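Local atomic coordinates of tyrosinase (Aspergillus oryzae, PDB entry 6JU8), a protein that probably oxidises L-tyrosine and L-dopa to L-dopaquinone with molecular oxygen at a two-copper centre, the work of a tyrosinase central domain. Residues L31-A36 with R40-L45; S63-A68 with R211-T216; A73-W78 with T216-E221. The protein carries 1 engineered substitution. All blocks are in the same frame, centred on the assembly; numbering follows the deposited sequence. Where two conformers were deposited one is given.

How the contacts relate
Contact 1 joins two consecutive helices toward the periphery, while contacts 2 and 3 lie inside the central tyrosinase domain, near the copper centre and with their centres about 10 Å apart. Helix 41-55 of contact 1 and helix 64-69 of contact 2 follow each other in the chain; contacts 2 and 3 use successive parts of one loop-to-strand passage, 211-221, sharing T216, and touch through the R66-E77 salt bridge. Neither touches contact 1. Contact 2 is buried; contacts 1 and 3 are only partly so. The chemistry differs accordingly: a direct hydrogen bond and a water bridge at a helix start in contact 1, apolar and arginine-tyrosine packing in contact 2, a tryptophan edge against an amide in contact 3.

Contact 1: L31-A36 with R40-L45; sequences LEQTSA and RIQLTL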
ATOM      1  N   LEU A  31     -14.673   1.745 -16.200  1.00 12.45           N
ATOM      2  CA  LEU A  31     -15.825   0.827 -16.190  1.00 13.71           C
ATOM      3  C   LEU A  31     -16.303   0.567 -17.604  1.00 14.86           C
ATOM      4  O   LEU A  31     -16.701  -0.563 -17.905  1.00 18.71           O
ATOM      5  CB  LEU A  31     -16.950   1.414 -15.319  1.00 16.06           C
ATOM      6  CG  LEU A  31     -16.555   1.599 -13.843  1.00 18.25           C
ATOM      7  CD1 LEU A  31     -17.638   2.310 -13.059  1.00 26.72           C
ATOM      8  CD2 LEU A  31     -16.202   0.274 -13.177  1.00 25.55           C
ATOM      9  N   GLU A  32     -16.270   1.547 -18.499  1.00 16.21           N
ATOM     10  CA  GLU A  32     -16.657   1.302 -19.894  1.00 17.76           C
ATOM     11  C   GLU A  32     -15.723   0.243 -20.495  1.00 17.60           C
ATOM     12  O   GLU A  32     -16.130  -0.644 -21.247  1.00 23.16           O
ATOM     13  CB  GLU A  32     -16.551   2.571 -20.732  1.00 21.54           C
ATOM     14  CG  GLU A  32     -17.423   3.767 -20.491  1.00 28.37           C
ATOM     15  CD  GLU A  32     -17.003   5.023 -21.238  1.00 34.25           C
ATOM     16  OE1 GLU A  32     -16.162   5.011 -22.169  1.00 27.16           O
ATOM     17  OE2 GLU A  32     -17.531   6.105 -20.886  1.00 51.93           O
ATOM     18  N   GLN A  33     -14.427   0.364 -20.186  1.00 13.70           N
ATOM     19  CA  GLN A  33     -13.435  -0.549 -20.743  1.00 14.15           C
ATOM     20  C   GLN A  33     -13.640  -1.971 -20.222  1.00 13.77           C
ATOM     21  O   GLN A  33     -13.331  -2.902 -20.965  1.00 18.15           O
ATOM     22  CB  GLN A  33     -12.016  -0.072 -20.417  1.00 14.31           C
ATOM     23  CG  GLN A  33     -11.646   1.241 -21.122  1.00 17.03           C
ATOM     24  CD  GLN A  33     -11.383   1.001 -22.600  1.00 15.53           C
ATOM     25  OE1 GLN A  33     -10.485   0.225 -22.921  1.00 15.26           O
ATOM     26  NE2 GLN A  33     -12.201   1.605 -23.458  1.00 20.32           N
ATOM     27  N   THR A  34     -14.091  -2.147 -18.987  1.00 15.01           N
ATOM     28  CA  THR A  34     -14.026  -3.436 -18.319  1.00 14.86           C
ATOM     29  C   THR A  34     -15.373  -4.006 -17.900  1.00 16.18           C
ATOM     30  O   THR A  34     -15.408  -5.184 -17.538  1.00 20.57           O
ATOM     31  CB  THR A  34     -13.166  -3.375 -17.025  1.00 14.55           C
ATOM     32  OG1 THR A  34     -13.729  -2.435 -16.100  1.00 15.84           O
ATOM     33  CG2 THR A  34     -11.755  -2.935 -17.352  1.00 16.50           C
ATOM     34  N   SER A  35     -16.421  -3.196 -17.801  1.00 25.52           N
ATOM     35  CA  SER A  35     -17.603  -3.644 -17.053  1.00 31.36           C
ATOM     36  C   SER A  35     -18.484  -4.477 -17.967  1.00 40.85           C
ATOM     37  O   SER A  35     -18.928  -5.579 -17.641  1.00 59.65           O
ATOM     38  CB  SER A  35     -18.391  -2.446 -16.519  1.00 31.64           C
ATOM     39  OG  SER A  35     -17.914  -2.036 -15.255  1.00 54.72           O
ATOM     40  N   ALA A  36     -18.709  -3.875 -19.134  1.00 36.28           N
ATOM     41  CA  ALA A  36     -19.731  -4.387 -20.046  1.00 37.98           C
ATOM     42  C   ALA A  36     -19.102  -5.199 -21.174  1.00 33.94           C
ATOM     43  O   ALA A  36     -19.408  -4.942 -22.341  1.00 35.04           O
ATOM     44  CB  ALA A  36     -20.559  -3.244 -20.612  1.00 42.17           C
ATOM     45  N   ARG A  40     -11.350  -3.542 -24.052  1.00 18.05           N
ATOM     46  CA  ARG A  40     -10.161  -3.067 -23.369  1.00 16.38           C
ATOM     47  C   ARG A  40      -9.112  -2.540 -24.326  1.00 13.45           C
ATOM     48  O   ARG A  40      -7.945  -2.452 -23.921  1.00 16.69           O
ATOM     49  CB  ARG A  40      -9.528  -4.200 -22.552  1.00 22.56           C
ATOM     50  CG  ARG A  40     -10.269  -4.578 -21.294  1.00 25.89           C
ATOM     51  CD  ARG A  40      -9.598  -5.738 -20.553  1.00 23.30           C
ATOM     52  NE  ARG A  40     -10.459  -6.179 -19.457  1.00 23.48           N
ATOM     53  CZ  ARG A  40     -10.224  -5.986 -18.172  1.00 19.48           C
ATOM     54  NH1 ARG A  40      -9.131  -5.360 -17.743  1.00 22.78           N
ATOM     55  NH2 ARG A  40     -11.098  -6.441 -17.284  1.00 23.48           N
ATOM     56  N   ILE A  41      -9.482  -2.137 -25.564  1.00 14.20           N
ATOM     57  CA  ILE A  41      -8.369  -1.693 -26.422  1.00 12.93           C
ATOM     58  C   ILE A  41      -7.775  -0.403 -25.882  1.00 12.59           C
ATOM     59  O   ILE A  41      -6.547  -0.330 -25.761  1.00 13.69           O
ATOM     60  CB  ILE A  41      -8.775  -1.523 -27.891  1.00 13.62           C
ATOM     61  CG1 ILE A  41      -9.150  -2.837 -28.561  1.00 15.53           C
ATOM     62  CG2 ILE A  41      -7.665  -0.818 -28.670  1.00 15.18           C
ATOM     63  CD1 ILE A  41      -9.759  -2.702 -29.943  1.00 23.66           C
ATOM     64  N   GLN A  42      -8.579   0.621 -25.549  1.00 12.77           N
ATOM     65  CA  GLN A  42      -7.962   1.861 -25.051  1.00 11.79           C
ATOM     66  C   GLN A  42      -7.197   1.625 -23.763  1.00 11.96           C
ATOM     67  O   GLN A  42      -6.113   2.194 -23.545  1.00 12.50           O
ATOM     68  CB  GLN A  42      -8.999   2.971 -24.842  1.00 12.29           C
ATOM     69  CG  GLN A  42      -9.490   3.583 -26.147  1.00 13.26           C
ATOM     70  CD  GLN A  42     -10.454   4.723 -25.915  1.00 13.50           C
ATOM     71  OE1 GLN A  42     -10.446   5.336 -24.858  1.00 15.53           O
ATOM     72  NE2 GLN A  42     -11.221   5.079 -26.932  1.00 22.36           N
ATOM     73  N   LEU A  43      -7.736   0.797 -22.855  1.00 11.06           N
ATOM     74  CA  LEU A  43      -7.007   0.498 -21.621  1.00 10.98           C
ATOM     75  C   LEU A  43      -5.672  -0.175 -21.911  1.00 11.67           C
ATOM     76  O   LEU A  43      -4.621   0.148 -21.318  1.00 12.92           O
ATOM     77  CB  LEU A  43      -7.847  -0.395 -20.706  1.00 13.05           C
ATOM     78  CG  LEU A  43      -7.175  -0.880 -19.418  1.00 12.74           C
ATOM     79  CD1 LEU A  43      -6.821   0.295 -18.511  1.00 15.80           C
ATOM     80  CD2 LEU A  43      -8.099  -1.838 -18.667  1.00 16.00           C
ATOM     81  N   THR A  44      -5.687  -1.128 -22.848  1.00 11.49           N
ATOM     82  CA  THR A  44      -4.428  -1.768 -23.234  1.00 11.62           C
ATOM     83  C   THR A  44      -3.448  -0.776 -23.842  1.00 12.15           C
ATOM     84  O   THR A  44      -2.263  -0.745 -23.499  1.00 13.07           O
ATOM     85  CB  THR A  44      -4.733  -2.896 -24.231  1.00 12.31           C
ATOM     86  OG1 THR A  44      -5.547  -3.895 -23.602  1.00 13.88           O
ATOM     87  CG2 THR A  44      -3.457  -3.613 -24.701  1.00 14.27           C
ATOM     88  N   LEU A  45      -3.926   0.083 -24.744  1.00 12.79           N
ATOM     89  CA  LEU A  45      -3.062   1.083 -25.369  1.00 13.12           C
ATOM     90  C   LEU A  45      -2.433   1.996 -24.323  1.00 11.46           C
ATOM     91  O   LEU A  45      -1.249   2.339 -24.362  1.00 13.15           O
ATOM     92  CB  LEU A  45      -3.904   1.899 -26.357  1.00 12.59           C
ATOM     93  CG  LEU A  45      -4.245   1.226 -27.691  1.00 13.35           C
ATOM     94  CD1 LEU A  45      -5.201   2.118 -28.484  1.00 14.09           C
ATOM     95  CD2 LEU A  45      -2.971   0.866 -28.458  1.00 15.32           C
TER
HETATM   96  O   HOH W   1     -11.444   0.672 -26.024  1.00 18.43           O
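Q33 and L43 meet through one direct bond: L43 N donates to Q33 OE1 at 2.8 Å, with an N-H...O angle of 157°. The donor stands well above the amide plane, 52° out of it, so the oxygen is approached over its face. The bend of the Q33 chain at chi2 (-74°) turns the amide toward the first turn of helix 41-55. While OE1 accepts from L43 N, the other end of the amide works through water 1: Q33 NE2 at 2.8 Å and Q42 N at 2.9 Å both donate to it, and the water is thus the acceptor for the Q42 N-H. The start of the helix probably polarises the amide oxygen.

Beside this, T34 lays its methyl CG2 over one face of the R40 guanidinium, 3.5 Å from R40 CZ and offset toward the rim. The same CG2 reaches L43 CD2 at 4.0 Å. The R40 chain, extended from CG to NE, brings the guanidinium to T34; its CG lies 3.5 Å from Q33 O.

Further out, R40 holds the N-cap position, and its carbonyl O accepts from both T44 N and T44 OG1, each at 2.8 Å and from opposite faces of the carbonyl plane. R40 NH1 bonds to K180 O, which ties the arginine to strand 178-182. T34 OG1 turns back to Y30 O, while Q42 OE1 takes a bond from W29 NE1 in helix 26-34. Two successive helices joined by a short loop meet here, in a helix-loop-helix connection in which a glutamine of the first helix accepts from a first-turn N-H of the second and helps hold the water that takes another.

Contact 2: S63-A68 with R211-T216; sequences SYFRLA and RPYAIT
The short helix 64-69, which precedes the copper ligand H71 in the chain, meets the loop 211-216 where F65 and R66 face Y213 and I215. F65 CZ approaches Y213 O at 3.5 Å and the terminal methyl CD1 of I215 at 4.0 Å. F65 CE1 lies 4.1 Å from Y213 CB, an apolar contact. F65 and I215 reach toward one another, CZ meeting CD1, and the F65 side chain, with CG anti to the backbone N (chi1 -178°), projects from the helix toward the loop.

R66 crosses the Y213 ring obliquely. Its CD lies 3.5 Å from Y213 CE1, and the phenol oxygen sits over one face of the guanidinium, 3.3 Å above the plane and offset toward the rim. The two planes are 38° apart, neither stacked flat nor perpendicular. R66 NH1 and Y213 OH are also 3.3 Å apart, but the angle is too poor for a hydrogen bond, so this is packing. Bends at chi2 and chi3 fold the arginine back, and its charge is met elsewhere: NH2 forms a salt bridge with E77, and NH1 bonds to L58 O.

S63, the N-cap, accepts from R66 N through OG at 3.2 Å, a capping bond at the helix start; on the loop side P212 CD lies over one face of the Y213 ring. F65 is also met by the ring of Y368. With the I215 side chain about 10 Å from that of H71, this is a buried contact between the N-capped helix just before that copper ligand and the loop ahead of strand 218-222, in the central domain of tyrosinase.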
ATOM      1  N   SER A  63      11.144  10.364 -22.083  1.00 10.91           N
ATOM      2  CA  SER A  63      10.926   9.368 -21.031  1.00 11.33           C
ATOM      3  C   SER A  63       9.996   9.938 -19.968  1.00 10.89           C
ATOM      4  O   SER A  63       9.908  11.167 -19.784  1.00 10.78           O
ATOM      5  CB  SER A  63      12.237   8.951 -20.373  1.00 12.08           C
ATOM      6  OG  SER A  63      12.876  10.067 -19.747  1.00 12.52           O
ATOM      7  N   TYR A  64       9.334   9.058 -19.210  1.00 10.20           N
ATOM      8  CA  TYR A  64       8.488   9.564 -18.130  1.00  9.88           C
ATOM      9  C   TYR A  64       9.255  10.426 -17.146  1.00  9.48           C
ATOM     10  O   TYR A  64       8.813  11.513 -16.741  1.00  9.91           O
ATOM     11  CB  TYR A  64       7.840   8.373 -17.409  1.00  9.73           C
ATOM     12  CG  TYR A  64       6.814   8.817 -16.373  1.00  9.68           C
ATOM     13  CD1 TYR A  64       5.472   8.991 -16.715  1.00  9.69           C
ATOM     14  CD2 TYR A  64       7.207   9.045 -15.060  1.00  9.83           C
ATOM     15  CE1 TYR A  64       4.544   9.384 -15.767  1.00 10.21           C
ATOM     16  CE2 TYR A  64       6.288   9.449 -14.095  1.00 10.03           C
ATOM     17  CZ  TYR A  64       4.970   9.624 -14.468  1.00 10.60           C
ATOM     18  OH  TYR A  64       4.055  10.020 -13.511  1.00 12.87           O
ATOM     19  N   PHE A  65      10.441   9.952 -16.746  1.00  9.48           N
ATOM     20  CA  PHE A  65      11.228  10.696 -15.779  1.00  9.61           C
ATOM     21  C   PHE A  65      11.484  12.118 -16.294  1.00  9.10           C
ATOM     22  O   PHE A  65      11.337  13.105 -15.590  1.00 10.37           O
ATOM     23  CB  PHE A  65      12.574  10.008 -15.484  1.00 11.10           C
ATOM     24  CG  PHE A  65      13.373  10.752 -14.443  1.00  9.95           C
ATOM     25  CD1 PHE A  65      14.120  11.879 -14.780  1.00 11.44           C
ATOM     26  CD2 PHE A  65      13.369  10.322 -13.112  1.00 11.33           C
ATOM     27  CE1 PHE A  65      14.838  12.586 -13.822  1.00 12.32           C
ATOM     28  CE2 PHE A  65      14.071  11.025 -12.159  1.00 12.51           C
ATOM     29  CZ  PHE A  65      14.817  12.131 -12.508  1.00 12.30           C
ATOM     30  N   ARG A  66      11.910  12.241 -17.559  1.00 10.02           N
ATOM     31  CA  ARG A  66      12.246  13.570 -18.064  1.00  9.86           C
ATOM     32  C   ARG A  66      11.014  14.432 -18.265  1.00  8.71           C
ATOM     33  O   ARG A  66      11.086  15.658 -18.086  1.00  9.79           O
ATOM     34  CB  ARG A  66      13.054  13.443 -19.353  1.00 10.74           C
ATOM     35  CG  ARG A  66      14.431  12.823 -19.189  1.00 12.21           C
ATOM     36  CD  ARG A  66      15.425  13.723 -18.466  1.00 12.52           C
ATOM     37  NE  ARG A  66      15.544  15.058 -19.058  1.00 13.24           N
ATOM     38  CZ  ARG A  66      16.204  15.330 -20.168  1.00 13.99           C
ATOM     39  NH1 ARG A  66      16.800  14.364 -20.867  1.00 14.15           N
ATOM     40  NH2 ARG A  66      16.250  16.580 -20.640  1.00 16.79           N
ATOM     41  N   LEU A  67       9.881  13.863 -18.661  1.00  9.02           N
ATOM     42  CA  LEU A  67       8.648  14.646 -18.760  1.00  9.33           C
ATOM     43  C   LEU A  67       8.174  15.142 -17.403  1.00  9.38           C
ATOM     44  O   LEU A  67       7.849  16.330 -17.255  1.00  9.42           O
ATOM     45  CB  LEU A  67       7.549  13.795 -19.417  1.00 10.06           C
ATOM     46  CG  LEU A  67       7.823  13.468 -20.885  1.00 10.97           C
ATOM     47  CD1 LEU A  67       6.841  12.417 -21.363  1.00 13.03           C
ATOM     48  CD2 LEU A  67       7.712  14.743 -21.725  1.00 12.92           C
ATOM     49  N   ALA A  68       8.187  14.269 -16.393  1.00  8.99           N
ATOM     50  CA  ALA A  68       7.909  14.693 -15.024  1.00  9.36           C
ATOM     51  C   ALA A  68       8.931  15.715 -14.538  1.00  8.41           C
ATOM     52  O   ALA A  68       8.612  16.628 -13.771  1.00  9.82           O
ATOM     53  CB  ALA A  68       7.903  13.488 -14.107  1.00  9.71           C
ATOM     54  N   ARG A 211      24.344  12.238 -12.666  1.00 18.04           N
ATOM     55  CA  ARG A 211      24.267  13.684 -12.841  1.00 17.53           C
ATOM     56  C   ARG A 211      23.783  14.040 -14.235  1.00 17.51           C
ATOM     57  O   ARG A 211      24.175  13.372 -15.198  1.00 19.55           O
ATOM     58  CB  ARG A 211      25.646  14.325 -12.622  1.00 23.59           C
ATOM     59  N   PRO A 212      22.978  15.087 -14.392  1.00 17.23           N
ATOM     60  CA  PRO A 212      22.493  15.977 -13.345  1.00 15.56           C
ATOM     61  C   PRO A 212      21.101  15.634 -12.821  1.00 13.95           C
ATOM     62  O   PRO A 212      20.361  16.529 -12.395  1.00 14.15           O
ATOM     63  CB  PRO A 212      22.408  17.315 -14.122  1.00 19.28           C
ATOM     64  CG  PRO A 212      21.953  16.902 -15.481  1.00 19.46           C
ATOM     65  CD  PRO A 212      22.542  15.531 -15.740  1.00 20.71           C
ATOM     66  N   TYR A 213      20.697  14.365 -12.826  1.00 11.64           N
ATOM     67  CA  TYR A 213      19.311  13.970 -12.638  1.00 11.22           C
ATOM     68  C   TYR A 213      18.962  13.527 -11.225  1.00 11.21           C
ATOM     69  O   TYR A 213      17.790  13.223 -10.977  1.00 12.56           O
ATOM     70  CB  TYR A 213      18.941  12.822 -13.587  1.00 13.12           C
ATOM     71  CG  TYR A 213      19.115  13.238 -15.028  1.00 13.55           C
ATOM     72  CD1 TYR A 213      18.273  14.196 -15.573  1.00 15.06           C
ATOM     73  CD2 TYR A 213      20.115  12.723 -15.841  1.00 16.40           C
ATOM     74  CE1 TYR A 213      18.391  14.629 -16.870  1.00 18.62           C
ATOM     75  CE2 TYR A 213      20.250  13.146 -17.152  1.00 22.89           C
ATOM     76  CZ  TYR A 213      19.385  14.097 -17.663  1.00 18.58           C
ATOM     77  OH  TYR A 213      19.495  14.520 -18.971  1.00 25.74           O
ATOM     78  N   ALA A 214      19.918  13.449 -10.312  1.00 12.14           N
ATOM     79  CA  ALA A 214      19.617  12.976  -8.963  1.00 11.75           C
ATOM     80  C   ALA A 214      18.589  13.878  -8.276  1.00 12.36           C
ATOM     81  O   ALA A 214      18.649  15.113  -8.336  1.00 15.08           O
ATOM     82  CB  ALA A 214      20.889  12.911  -8.118  1.00 13.93           C
ATOM     83  N   ILE A 215      17.613  13.241  -7.621  1.00 11.71           N
ATOM     84  CA  ILE A 215      16.577  13.909  -6.853  1.00 12.02           C
ATOM     85  C   ILE A 215      17.095  14.102  -5.434  1.00 12.50           C
ATOM     86  O   ILE A 215      17.410  13.126  -4.759  1.00 14.87           O
ATOM     87  CB  ILE A 215      15.280  13.073  -6.824  1.00 14.14           C
ATOM     88  CG1 ILE A 215      14.744  12.740  -8.222  1.00 14.72           C
ATOM     89  CG2 ILE A 215      14.202  13.742  -5.966  1.00 16.45           C
ATOM     90  CD1 ILE A 215      14.230  13.927  -9.002  1.00 19.33           C
ATOM     91  N   THR A 216      17.190  15.331  -4.954  1.00 12.37           N
ATOM     92  CA  THR A 216      17.592  15.594  -3.577  1.00 12.48           C
ATOM     93  C   THR A 216      16.414  15.480  -2.622  1.00 11.84           C
ATOM     94  O   THR A 216      15.265  15.419  -3.025  1.00 11.53           O
ATOM     95  CB  THR A 216      18.204  16.999  -3.441  1.00 13.25           C
ATOM     96  OG1 THR A 216      17.218  17.985  -3.731  1.00 14.61           O
ATOM     97  CG2 THR A 216      19.344  17.189  -4.450  1.00 17.45           C
TER

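Contact 3: A73-W78 with T216-E221; sequences APWTEW and TSQKTE
The indole of W75 has the amide oxygen of Q218 at its edge, close to the ring plane, with OE1 3.4 Å from CZ2. The ring and amide planes are 69° apart, so the amide is turned steeply against the indole and the oxygen faces the rim carbons. An aromatic C-H probably makes a weakly polar contact there; no hydrogen bond is formed. T216 OG1 approaches obliquely, 3.8 Å from W75 CH2. One face of the indole carries A73 CA, 3.5 Å above the plane and offset toward the rim. The peptide bond between A73 and P74 is cis, which probably helps bring A73 back over the W75 ring.

On the other segment, Q218 is bent at chi2 (-65°), and its NE2 packs on A73 CB at 3.8 Å. A bent bond (131°) from Q218 NE2 to T216 O at 3.0 Å helps orient the amide, with OE1 turned to the indole. T216 OG1 bonds in turn to S217 O at 2.8 Å.

Q218 opens strand 218-222, which pairs with strand 225-229 in a two-stranded antiparallel hairpin. W75 belongs to the loop following H71, and its side chain lies about 11 Å from a bound copper ion, so this contact joins the start of a β-hairpin to a loop near the copper site of the tyrosinase domain.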
ATOM      1  N   ALA A  73      12.017  19.178  -9.688  1.00  9.32           N
ATOM      2  CA  ALA A  73      13.319  18.536  -9.540  1.00  9.67           C
ATOM      3  C   ALA A  73      13.473  17.469 -10.612  1.00  9.35           C
ATOM      4  O   ALA A  73      12.468  16.829 -10.976  1.00  9.92           O
ATOM      5  CB  ALA A  73      13.453  17.935  -8.143  1.00  9.76           C
ATOM      6  N   PRO A  74      14.668  17.185 -11.113  1.00  9.51           N
ATOM      7  CA  PRO A  74      15.953  17.695 -10.627  1.00  9.82           C
ATOM      8  C   PRO A  74      16.408  19.036 -11.184  1.00 10.87           C
ATOM      9  O   PRO A  74      17.581  19.417 -11.019  1.00 13.31           O
ATOM     10  CB  PRO A  74      16.940  16.592 -11.085  1.00 11.93           C
ATOM     11  CG  PRO A  74      16.314  16.073 -12.355  1.00 12.05           C
ATOM     12  CD  PRO A  74      14.831  16.080 -12.102  1.00  9.82           C
ATOM     13  N   TRP A  75      15.521  19.767 -11.836  1.00 11.06           N
ATOM     14  CA  TRP A  75      15.754  21.138 -12.254  1.00 11.78           C
ATOM     15  C   TRP A  75      16.761  21.236 -13.395  1.00 12.69           C
ATOM     16  O   TRP A  75      17.647  22.092 -13.368  1.00 16.86           O
ATOM     17  CB  TRP A  75      16.182  21.990 -11.051  1.00 12.94           C
ATOM     18  CG  TRP A  75      15.255  21.879  -9.874  1.00 11.97           C
ATOM     19  CD1 TRP A  75      13.915  22.175  -9.822  1.00 12.81           C
ATOM     20  CD2 TRP A  75      15.624  21.461  -8.560  1.00 11.85           C
ATOM     21  NE1 TRP A  75      13.425  21.951  -8.555  1.00 12.62           N
ATOM     22  CE2 TRP A  75      14.463  21.509  -7.758  1.00 11.97           C
ATOM     23  CE3 TRP A  75      16.833  21.043  -7.994  1.00 12.55           C
ATOM     24  CZ2 TRP A  75      14.452  21.156  -6.404  1.00 12.62           C
ATOM     25  CZ3 TRP A  75      16.823  20.690  -6.658  1.00 14.19           C
ATOM     26  CH2 TRP A  75      15.656  20.751  -5.878  1.00 13.43           C
ATOM     27  N   THR A  76      16.600  20.392 -14.413  1.00 11.31           N
ATOM     28  CA  THR A  76      17.512  20.366 -15.541  1.00 12.28           C
ATOM     29  C   THR A  76      16.871  20.960 -16.797  1.00 11.68           C
ATOM     30  O   THR A  76      15.697  21.274 -16.831  1.00 11.93           O
ATOM     31  CB  THR A  76      17.964  18.933 -15.901  1.00 14.64           C
ATOM     32  OG1 THR A  76      16.850  18.224 -16.468  1.00 16.50           O
ATOM     33  CG2 THR A  76      18.426  18.146 -14.687  1.00 19.02           C
ATOM     34  N   GLU A  77      17.677  21.043 -17.851  1.00 12.84           N
ATOM     35  CA  GLU A  77      17.218  21.404 -19.181  1.00 13.20           C
ATOM     36  C   GLU A  77      16.174  20.423 -19.692  1.00 11.97           C
ATOM     37  O   GLU A  77      16.140  19.261 -19.299  1.00 13.25           O
ATOM     38  CB  GLU A  77      18.383  21.492 -20.172  1.00 17.83           C
ATOM     39  CG  GLU A  77      18.891  20.159 -20.662  1.00 28.08           C
ATOM     40  CD  GLU A  77      18.163  19.592 -21.857  1.00 27.81           C
ATOM     41  OE1 GLU A  77      17.668  20.261 -22.786  1.00 27.09           O
ATOM     42  OE2 GLU A  77      18.063  18.355 -21.880  1.00 33.90           O
ATOM     43  N   TRP A  78      15.309  20.948 -20.563  1.00 11.91           N
ATOM     44  CA  TRP A  78      14.414  20.098 -21.336  1.00 11.50           C
ATOM     45  C   TRP A  78      14.211  20.758 -22.696  1.00 12.86           C
ATOM     46  O   TRP A  78      14.066  21.984 -22.769  1.00 14.11           O
ATOM     47  CB  TRP A  78      13.073  19.862 -20.615  1.00 11.91           C
ATOM     48  CG  TRP A  78      12.258  18.841 -21.358  1.00 11.11           C
ATOM     49  CD1 TRP A  78      12.349  17.480 -21.262  1.00 10.44           C
ATOM     50  CD2 TRP A  78      11.219  19.094 -22.317  1.00 12.15           C
ATOM     51  NE1 TRP A  78      11.449  16.890 -22.101  1.00 11.34           N
ATOM     52  CE2 TRP A  78      10.730  17.845 -22.759  1.00 12.11           C
ATOM     53  CE3 TRP A  78      10.650  20.273 -22.830  1.00 11.11           C
ATOM     54  CZ2 TRP A  78       9.704  17.721 -23.706  1.00 10.63           C
ATOM     55  CZ3 TRP A  78       9.644  20.140 -23.760  1.00 12.70           C
ATOM     56  CH2 TRP A  78       9.183  18.895 -24.179  1.00 11.37           C
ATOM     57  N   THR A 216      17.190  15.331  -4.954  1.00 12.37           N
ATOM     58  CA  THR A 216      17.592  15.594  -3.577  1.00 12.48           C
ATOM     59  C   THR A 216      16.414  15.480  -2.622  1.00 11.84           C
ATOM     60  O   THR A 216      15.265  15.419  -3.025  1.00 11.53           O
ATOM     61  CB  THR A 216      18.204  16.999  -3.441  1.00 13.25           C
ATOM     62  OG1 THR A 216      17.218  17.985  -3.731  1.00 14.61           O
ATOM     63  CG2 THR A 216      19.344  17.189  -4.450  1.00 17.45           C
ATOM     64  N   SER A 217      16.726  15.476  -1.325  1.00 11.93           N
ATOM     65  CA  SER A 217      15.692  15.788  -0.344  1.00 12.36           C
ATOM     66  C   SER A 217      15.122  17.178  -0.659  1.00 10.79           C
ATOM     67  O   SER A 217      15.718  17.987  -1.379  1.00 12.77           O
ATOM     68  CB  SER A 217      16.221  15.745   1.075  1.00 12.68           C
ATOM     69  OG  SER A 217      17.218  16.726   1.335  1.00 15.27           O
ATOM     70  N   GLN A 218      13.923  17.428  -0.138  1.00 10.34           N
ATOM     71  CA  GLN A 218      13.192  18.647  -0.430  1.00 10.77           C
ATOM     72  C   GLN A 218      12.683  19.287   0.851  1.00 11.42           C
ATOM     73  O   GLN A 218      11.916  18.711   1.625  1.00 13.82           O
ATOM     74  CB  GLN A 218      12.023  18.325  -1.368  1.00 11.71           C
ATOM     75  CG  GLN A 218      12.457  17.619  -2.642  1.00 11.47           C
ATOM     76  CD  GLN A 218      13.327  18.459  -3.549  1.00 12.17           C
ATOM     77  OE1 GLN A 218      13.268  19.694  -3.569  1.00 12.67           O
ATOM     78  NE2 GLN A 218      14.125  17.792  -4.379  1.00 12.99           N
ATOM     79  N   LYS A 219      13.135  20.502   1.146  1.00 14.01           N
ATOM     80  CA  LYS A 219      12.890  21.159   2.430  1.00 15.46           C
ATOM     81  C   LYS A 219      11.476  21.752   2.412  1.00 15.82           C
ATOM     82  O   LYS A 219      11.118  22.411   1.440  1.00 22.82           O
ATOM     83  CB  LYS A 219      13.906  22.245   2.777  1.00 17.88           C
ATOM     84  CG  LYS A 219      13.836  22.720   4.232  1.00 19.55           C
ATOM     85  CD  LYS A 219      14.787  23.869   4.451  1.00 24.55           C
ATOM     86  CE  LYS A 219      16.254  23.540   4.280  1.00 27.52           C
ATOM     87  NZ  LYS A 219      16.726  22.361   5.043  1.00 34.03           N
ATOM     88  N   THR A 220      10.735  21.442   3.465  1.00 14.89           N
ATOM     89  CA  THR A 220       9.336  21.844   3.573  1.00 16.15           C
ATOM     90  C   THR A 220       9.078  22.337   4.987  1.00 12.26           C
ATOM     91  O   THR A 220       9.766  21.925   5.914  1.00 16.01           O
ATOM     92  CB  THR A 220       8.401  20.640   3.324  0.68 18.82           C
ATOM     93  OG1 THR A 220       7.025  21.035   3.339  0.68 26.64           O
ATOM     94  CG2 THR A 220       8.544  19.610   4.434  0.68 22.77           C
ATOM     95  N   GLU A 221       8.105  23.204   5.181  1.00 13.28           N
ATOM     96  CA  GLU A 221       7.747  23.650   6.520  1.00 11.88           C
ATOM     97  C   GLU A 221       6.483  22.926   6.992  1.00 12.09           C
ATOM     98  O   GLU A 221       5.486  22.831   6.266  1.00 14.52           O
ATOM     99  CB  GLU A 221       7.510  25.156   6.533  1.00 13.77           C
ATOM    100  CG  GLU A 221       8.681  26.012   6.100  1.00 15.29           C
ATOM    101  CD  GLU A 221       9.832  25.971   7.080  1.00 13.28           C
ATOM    102  OE1 GLU A 221       9.649  26.321   8.261  1.00 14.62           O
ATOM    103  OE2 GLU A 221      10.923  25.552   6.652  1.00 16.77           O
TER